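Local atomic coordinates of secreted protein ASP-2 (Necator americanus, PDB entry 1U53), a protein that belongs to the pathogenesis-related-1 (CAP) family, is secreted by a human hookworm and serves as a vaccine antigen, its biochemical role being unsettled. Residues Val31-Pro45 against Phe109-Leu121. Numbering follows the deposited sequence.
Sequences VALGQAKDGAGGNAP and FGELAEKGVGQNL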
ATOM      1  N   VAL A  31      11.227  -0.244  -5.039  1.00 10.94           N
ATOM      2  CA  VAL A  31      11.295  -1.694  -5.147  1.00 12.30           C
ATOM      3  C   VAL A  31      11.555  -2.078  -6.612  1.00 12.12           C
ATOM      4  O   VAL A  31      12.442  -2.882  -6.898  1.00 12.23           O
ATOM      5  CB  VAL A  31       9.973  -2.338  -4.645  1.00 12.99           C
ATOM      6  CG1 VAL A  31       9.898  -3.824  -5.059  1.00 12.59           C
ATOM      7  CG2 VAL A  31       9.848  -2.102  -3.162  1.00 11.81           C
ATOM      8  N   ALA A  32      10.776  -1.532  -7.535  1.00 11.79           N
ATOM      9  CA  ALA A  32      10.871  -1.904  -8.950  1.00 12.53           C
ATOM     10  C   ALA A  32      12.262  -1.657  -9.530  1.00 11.95           C
ATOM     11  O   ALA A  32      12.761  -2.447 -10.356  1.00 14.90           O
ATOM     12  CB  ALA A  32       9.772  -1.189  -9.763  1.00 12.06           C
ATOM     13  N   LEU A  33      12.937  -0.606  -9.086  1.00 12.07           N
ATOM     14  CA  LEU A  33      14.248  -0.261  -9.621  1.00 13.40           C
ATOM     15  C   LEU A  33      15.384  -1.029  -8.961  1.00 16.07           C
ATOM     16  O   LEU A  33      16.584  -0.835  -9.299  1.00 16.03           O
ATOM     17  CB  LEU A  33      14.462   1.241  -9.360  1.00 13.32           C
ATOM     18  CG  LEU A  33      13.568   2.204 -10.139  1.00 12.66           C
ATOM     19  CD1 LEU A  33      13.769   3.655  -9.680  1.00 14.44           C
ATOM     20  CD2 LEU A  33      13.869   2.107 -11.627  1.00 14.23           C
ATOM     21  N   GLY A  34      15.039  -1.877  -7.986  1.00 13.89           N
ATOM     22  CA  GLY A  34      16.032  -2.665  -7.265  1.00 13.99           C
ATOM     23  C   GLY A  34      16.739  -1.967  -6.131  1.00 14.55           C
ATOM     24  O   GLY A  34      17.838  -2.374  -5.750  1.00 14.63           O
ATOM     25  N   GLN A  35      16.109  -0.911  -5.604  1.00 12.20           N
ATOM     26  CA  GLN A  35      16.778  -0.007  -4.668  1.00 12.75           C
ATOM     27  C   GLN A  35      16.332  -0.227  -3.221  1.00 14.17           C
ATOM     28  O   GLN A  35      16.807   0.453  -2.324  1.00 14.43           O
ATOM     29  CB  GLN A  35      16.439   1.437  -5.024  1.00 16.39           C
ATOM     30  CG  GLN A  35      16.922   1.849  -6.406  1.00 19.11           C
ATOM     31  CD  GLN A  35      16.609   3.296  -6.674  1.00 20.52           C
ATOM     32  OE1 GLN A  35      15.862   3.900  -5.941  1.00 23.12           O
ATOM     33  NE2 GLN A  35      17.143   3.839  -7.737  1.00 24.36           N
ATOM     34  N   ALA A  36      15.436  -1.189  -2.985  1.00 13.80           N
ATOM     35  CA  ALA A  36      14.887  -1.396  -1.630  1.00 12.54           C
ATOM     36  C   ALA A  36      15.553  -2.500  -0.853  1.00 14.17           C
ATOM     37  O   ALA A  36      15.503  -3.671  -1.278  1.00 12.59           O
ATOM     38  CB  ALA A  36      13.346  -1.695  -1.709  1.00 11.12           C
ATOM     39  N   LYS A  37      16.144  -2.169   0.304  1.00 13.70           N
ATOM     40  CA  LYS A  37      16.813  -3.186   1.123  1.00 14.73           C
ATOM     41  C   LYS A  37      15.841  -4.231   1.627  1.00 15.01           C
ATOM     42  O   LYS A  37      14.734  -3.908   2.079  1.00 14.66           O
ATOM     43  CB  LYS A  37      17.522  -2.521   2.311  1.00 19.08           C
ATOM     44  CG  LYS A  37      18.450  -3.492   3.034  1.00 21.83           C
ATOM     45  CD  LYS A  37      19.557  -3.963   2.074  1.00 25.17           C
ATOM     46  CE  LYS A  37      20.549  -4.953   2.720  1.00 23.96           C
ATOM     47  NZ  LYS A  37      19.995  -6.296   3.029  1.00 27.03           N
ATOM     48  N   ASP A  38      16.252  -5.505   1.574  1.00 13.94           N
ATOM     49  CA  ASP A  38      15.416  -6.592   2.032  1.00 14.86           C
ATOM     50  C   ASP A  38      16.120  -7.220   3.248  1.00 14.27           C
ATOM     51  O   ASP A  38      17.340  -7.489   3.195  1.00 14.88           O
ATOM     52  CB  ASP A  38      15.330  -7.593   0.865  1.00 14.63           C
ATOM     53  CG  ASP A  38      14.391  -8.754   1.115  1.00 14.33           C
ATOM     54  OD1 ASP A  38      14.146  -9.112   2.279  1.00 14.63           O
ATOM     55  OD2 ASP A  38      13.924  -9.331   0.110  1.00 14.26           O
ATOM     56  N   GLY A  39      15.397  -7.377   4.362  1.00 13.32           N
ATOM     57  CA  GLY A  39      15.993  -7.993   5.570  1.00 15.07           C
ATOM     58  C   GLY A  39      16.449  -9.426   5.358  1.00 15.75           C
ATOM     59  O   GLY A  39      17.255  -9.923   6.171  1.00 19.05           O
ATOM     60  N   ALA A  40      15.969 -10.082   4.286  1.00 15.34           N
ATOM     61  CA  ALA A  40      16.429 -11.452   3.935  1.00 17.66           C
ATOM     62  C   ALA A  40      17.827 -11.442   3.343  1.00 16.89           C
ATOM     63  O   ALA A  40      18.445 -12.525   3.195  1.00 19.34           O
ATOM     64  CB  ALA A  40      15.460 -12.127   2.970  1.00 18.86           C
ATOM     65  N   GLY A  41      18.307 -10.259   2.953  1.00 15.65           N
ATOM     66  CA  GLY A  41      19.608 -10.104   2.292  1.00 17.68           C
ATOM     67  C   GLY A  41      19.518  -9.393   0.955  1.00 16.80           C
ATOM     68  O   GLY A  41      18.544  -9.572   0.201  1.00 18.07           O
ATOM     69  N   GLY A  42      20.528  -8.602   0.630  1.00 15.70           N
ATOM     70  CA  GLY A  42      20.474  -7.862  -0.626  1.00 17.00           C
ATOM     71  C   GLY A  42      19.260  -6.951  -0.669  1.00 16.03           C
ATOM     72  O   GLY A  42      18.736  -6.519   0.396  1.00 16.65           O
ATOM     73  N   ASN A  43      18.858  -6.630  -1.892  1.00 14.39           N
ATOM     74  CA  ASN A  43      17.666  -5.829  -2.094  1.00 14.48           C
ATOM     75  C   ASN A  43      16.510  -6.651  -2.637  1.00 14.07           C
ATOM     76  O   ASN A  43      16.701  -7.746  -3.188  1.00 15.48           O
ATOM     77  CB  ASN A  43      17.991  -4.699  -3.088  1.00 15.94           C
ATOM     78  CG  ASN A  43      18.907  -3.638  -2.488  1.00 16.74           C
ATOM     79  OD1 ASN A  43      19.326  -3.746  -1.328  1.00 18.47           O
ATOM     80  ND2 ASN A  43      19.260  -2.615  -3.298  1.00 16.63           N
ATOM     81  N   ALA A  44      15.306  -6.105  -2.578  1.00 12.73           N
ATOM     82  CA  ALA A  44      14.188  -6.771  -3.273  1.00 11.81           C
ATOM     83  C   ALA A  44      14.486  -6.851  -4.779  1.00 13.84           C
ATOM     84  O   ALA A  44      15.185  -5.993  -5.347  1.00 12.03           O
ATOM     85  CB  ALA A  44      12.872  -6.014  -2.986  1.00 12.47           C
ATOM     86  N   PRO A  45      14.013  -7.914  -5.436  1.00 13.23           N
ATOM     87  CA  PRO A  45      14.278  -7.948  -6.881  1.00 13.04           C
ATOM     88  C   PRO A  45      13.611  -6.870  -7.707  1.00 12.99           C
ATOM     89  O   PRO A  45      12.521  -6.422  -7.368  1.00 13.57           O
ATOM     90  CB  PRO A  45      13.708  -9.303  -7.338  1.00 14.61           C
ATOM     91  CG  PRO A  45      12.953  -9.849  -6.201  1.00 15.64           C
ATOM     92  CD  PRO A  45      13.338  -9.122  -4.938  1.00 12.82           C
ATOM     93  N   PHE A 109       5.570  -0.457   4.916  1.00 10.32           N
ATOM     94  CA  PHE A 109       6.670  -0.757   4.007  1.00 10.52           C
ATOM     95  C   PHE A 109       7.859  -1.314   4.759  1.00 12.07           C
ATOM     96  O   PHE A 109       8.612  -2.113   4.209  1.00 12.94           O
ATOM     97  CB  PHE A 109       7.053   0.498   3.252  1.00 10.82           C
ATOM     98  CG  PHE A 109       8.060   0.229   2.171  1.00 10.50           C
ATOM     99  CD1 PHE A 109       7.636  -0.228   0.916  1.00 10.26           C
ATOM    100  CD2 PHE A 109       9.411   0.412   2.416  1.00 11.36           C
ATOM    101  CE1 PHE A 109       8.565  -0.478  -0.084  1.00 13.22           C
ATOM    102  CE2 PHE A 109      10.346   0.130   1.416  1.00 10.37           C
ATOM    103  CZ  PHE A 109       9.929  -0.302   0.180  1.00 10.52           C
ATOM    104  N   GLY A 110       7.999  -0.933   6.027  1.00 13.22           N
ATOM    105  CA  GLY A 110       9.175  -1.328   6.813  1.00 14.14           C
ATOM    106  C   GLY A 110       9.296  -2.816   7.087  1.00 14.13           C
ATOM    107  O   GLY A 110      10.377  -3.275   7.437  1.00 15.77           O
ATOM    108  N   GLU A 111       8.209  -3.565   6.857  1.00 11.76           N
ATOM    109  CA  GLU A 111       8.200  -5.044   6.956  1.00 11.93           C
ATOM    110  C   GLU A 111       9.283  -5.674   6.065  1.00 13.30           C
ATOM    111  O   GLU A 111       9.866  -6.698   6.437  1.00 14.12           O
ATOM    112  CB  GLU A 111       6.794  -5.566   6.624  1.00 12.43           C
ATOM    113  CG  GLU A 111       5.829  -5.145   7.733  1.00 12.74           C
ATOM    114  CD  GLU A 111       4.407  -5.572   7.521  1.00 16.12           C
ATOM    115  OE1 GLU A 111       4.069  -5.976   6.382  1.00 16.05           O
ATOM    116  OE2 GLU A 111       3.627  -5.501   8.533  1.00 14.93           O
ATOM    117  N   LEU A 112       9.547  -5.080   4.889  1.00 11.68           N
ATOM    118  CA  LEU A 112      10.537  -5.682   3.977  1.00 10.96           C
ATOM    119  C   LEU A 112      11.921  -5.649   4.642  1.00 11.78           C
ATOM    120  O   LEU A 112      12.584  -6.681   4.716  1.00 12.90           O
ATOM    121  CB  LEU A 112      10.579  -4.891   2.653  1.00 11.17           C
ATOM    122  CG  LEU A 112      11.718  -5.273   1.678  1.00 12.88           C
ATOM    123  CD1 LEU A 112      11.593  -6.736   1.206  1.00 12.03           C
ATOM    124  CD2 LEU A 112      11.714  -4.254   0.504  1.00 11.60           C
ATOM    125  N   ALA A 113      12.328  -4.493   5.138  1.00 13.97           N
ATOM    126  CA  ALA A 113      13.660  -4.377   5.769  1.00 14.23           C
ATOM    127  C   ALA A 113      13.761  -5.086   7.112  1.00 16.76           C
ATOM    128  O   ALA A 113      14.822  -5.655   7.436  1.00 17.24           O
ATOM    129  CB  ALA A 113      14.045  -2.924   5.949  1.00 15.03           C
ATOM    130  N   GLU A 114      12.708  -5.026   7.916  1.00 16.30           N
ATOM    131  CA  GLU A 114      12.773  -5.672   9.241  1.00 17.65           C
ATOM    132  C   GLU A 114      12.597  -7.172   9.283  1.00 18.42           C
ATOM    133  O   GLU A 114      13.353  -7.862  10.021  1.00 20.63           O
ATOM    134  CB  GLU A 114      11.763  -5.048  10.198  1.00 19.70           C
ATOM    135  CG  GLU A 114      11.976  -5.556  11.646  1.00 22.70           C
ATOM    136  CD  GLU A 114      10.859  -5.168  12.605  1.00 24.54           C
ATOM    137  OE1 GLU A 114       9.978  -4.361  12.228  1.00 26.65           O
ATOM    138  OE2 GLU A 114      10.871  -5.683  13.763  1.00 28.90           O
ATOM    139  N   LYS A 115      11.587  -7.684   8.579  1.00 14.27           N
ATOM    140  CA  LYS A 115      11.245  -9.107   8.593  1.00 14.58           C
ATOM    141  C   LYS A 115      11.878  -9.879   7.436  1.00 15.24           C
ATOM    142  O   LYS A 115      12.117 -11.093   7.575  1.00 19.28           O
ATOM    143  CB  LYS A 115       9.733  -9.325   8.575  1.00 14.83           C
ATOM    144  CG  LYS A 115       9.024  -8.546   9.737  1.00 17.66           C
ATOM    145  CD  LYS A 115       9.688  -8.785  11.066  1.00 23.73           C
ATOM    146  CE  LYS A 115       8.721  -8.512  12.234  1.00 26.81           C
ATOM    147  NZ  LYS A 115       9.443  -8.551  13.555  1.00 30.22           N
ATOM    148  N   GLY A 116      12.092  -9.234   6.278  1.00 13.24           N
ATOM    149  CA  GLY A 116      12.658  -9.932   5.129  1.00 14.93           C
ATOM    150  C   GLY A 116      11.596 -10.620   4.282  1.00 15.35           C
ATOM    151  O   GLY A 116      10.604 -11.158   4.807  1.00 15.61           O
ATOM    152  N   VAL A 117      11.774 -10.587   2.964  1.00 13.30           N
ATOM    153  CA  VAL A 117      10.886 -11.315   2.083  1.00 13.07           C
ATOM    154  C   VAL A 117      11.698 -12.351   1.295  1.00 14.25           C
ATOM    155  O   VAL A 117      11.386 -13.555   1.324  1.00 16.60           O
ATOM    156  CB  VAL A 117      10.224 -10.333   1.106  1.00 13.91           C
ATOM    157  CG1 VAL A 117       9.543 -11.070  -0.024  1.00 14.26           C
ATOM    158  CG2 VAL A 117       9.223  -9.460   1.899  1.00 13.23           C
ATOM    159  N   GLY A 118      12.744 -11.882   0.625  1.00 15.24           N
ATOM    160  CA  GLY A 118      13.579 -12.804  -0.184  1.00 13.16           C
ATOM    161  C   GLY A 118      13.313 -12.741  -1.660  1.00 14.20           C
ATOM    162  O   GLY A 118      12.487 -11.929  -2.133  1.00 13.39           O
ATOM    163  N   GLN A 119      14.005 -13.596  -2.423  1.00 14.32           N
ATOM    164  CA  GLN A 119      13.920 -13.493  -3.896  1.00 13.34           C
ATOM    165  C   GLN A 119      12.749 -14.266  -4.477  1.00 13.61           C
ATOM    166  O   GLN A 119      12.368 -14.044  -5.637  1.00 16.27           O
ATOM    167  CB  GLN A 119      15.209 -14.007  -4.536  1.00 13.70           C
ATOM    168  CG  GLN A 119      16.440 -13.254  -4.141  1.00 19.65           C
ATOM    169  CD  GLN A 119      16.295 -11.778  -4.363  1.00 24.04           C
ATOM    170  OE1 GLN A 119      16.329 -11.301  -5.510  1.00 25.28           O
ATOM    171  NE2 GLN A 119      16.112 -11.028  -3.265  1.00 27.27           N
ATOM    172  N   ASN A 120      12.142 -15.165  -3.695  1.00 14.31           N
ATOM    173  CA  ASN A 120      10.946 -15.857  -4.164  1.00 14.01           C
ATOM    174  C   ASN A 120       9.705 -15.096  -3.740  1.00 14.89           C
ATOM    175  O   ASN A 120       9.373 -15.052  -2.544  1.00 16.11           O
ATOM    176  CB  ASN A 120      10.833 -17.276  -3.570  1.00 13.98           C
ATOM    177  CG  ASN A 120       9.665 -18.067  -4.155  1.00 15.57           C
ATOM    178  OD1 ASN A 120       8.792 -17.523  -4.837  1.00 17.87           O
ATOM    179  ND2 ASN A 120       9.684 -19.397  -3.930  1.00 17.14           N
ATOM    180  N   LEU A 121       9.002 -14.549  -4.722  1.00 14.37           N
ATOM    181  CA  LEU A 121       7.903 -13.621  -4.419  1.00 14.94           C
ATOM    182  C   LEU A 121       6.553 -14.277  -4.368  1.00 16.54           C
ATOM    183  O   LEU A 121       5.515 -13.592  -4.281  1.00 15.50           O
ATOM    184  CB  LEU A 121       7.911 -12.455  -5.413  1.00 14.53           C
ATOM    185  CG  LEU A 121       9.223 -11.692  -5.455  1.00 13.29           C
ATOM    186  CD1 LEU A 121       9.026 -10.544  -6.442  1.00 15.78           C
ATOM    187  CD2 LEU A 121       9.591 -11.162  -4.055  1.00 14.91           C
TER
HETATM  188  O   HOH W   1      11.990  -9.265  -1.864  1.00 14.26           O
HETATM  189  O   HOH W   2      16.738 -11.517  -0.640  1.00 26.68           O
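Both carboxylate oxygens of buried Asp38 are gripped by backbone amides of the turn that follows helix 111-115. OD1 of Asp38 takes Val117 N at 2.9 Å on its syn side, and OD2 of Asp38 takes Gly118 N, also at 2.9 Å, through its syn lone pair, so two successive N-H groups hold the carboxylate like a fork. Ala40 N bonds to OD1 from above the carboxylate plane, closing an Asx turn, and a water links OD2 to Gly118 O. With CG anti to the backbone N (chi1 -175°), the carboxylate reaches over to these amides while Asp38 CG lies 3.5 Å from Leu112 CD1. A nearly straight bond from Gly39 N to Leu112 O (2.9 Å, 169°) ties the type I turn Asp38-Gly41 to the last turn of the helix, where the glycine backbones of Gly39 and Gly116 pass with CA atoms 3.9 Å apart. In this CAP domain the contact joins the loop leaving helix 14-32, which ends in a Schellman motif at Gly34, to the C-terminal end of helix 111-115; its Glu111 carboxylate is hydrogen-bonded to the His134 side chain and the Tyr135 backbone N. Leu112 crosses Asp38 at about a right angle and rests CD2 against the methyls of both Ala36 and Ala44. In the last turn of helix 14-32, Val31 CG2 meets the Phe109 ring at its edge, in plane, 3.7 Å from CE1; Tyr135 packs edge-to-face with the same ring. At the outer end the Gln119 chain, bent at chi2 (-53°), lays its amide alongside Pro45, with OE1 3.7 Å from Pro45 CG. Its NE2 makes a weak bond to Asn43 O and a water-mediated one to Gly41 O, while Leu121 CD1 touches Pro45 CG at 4.0 Å.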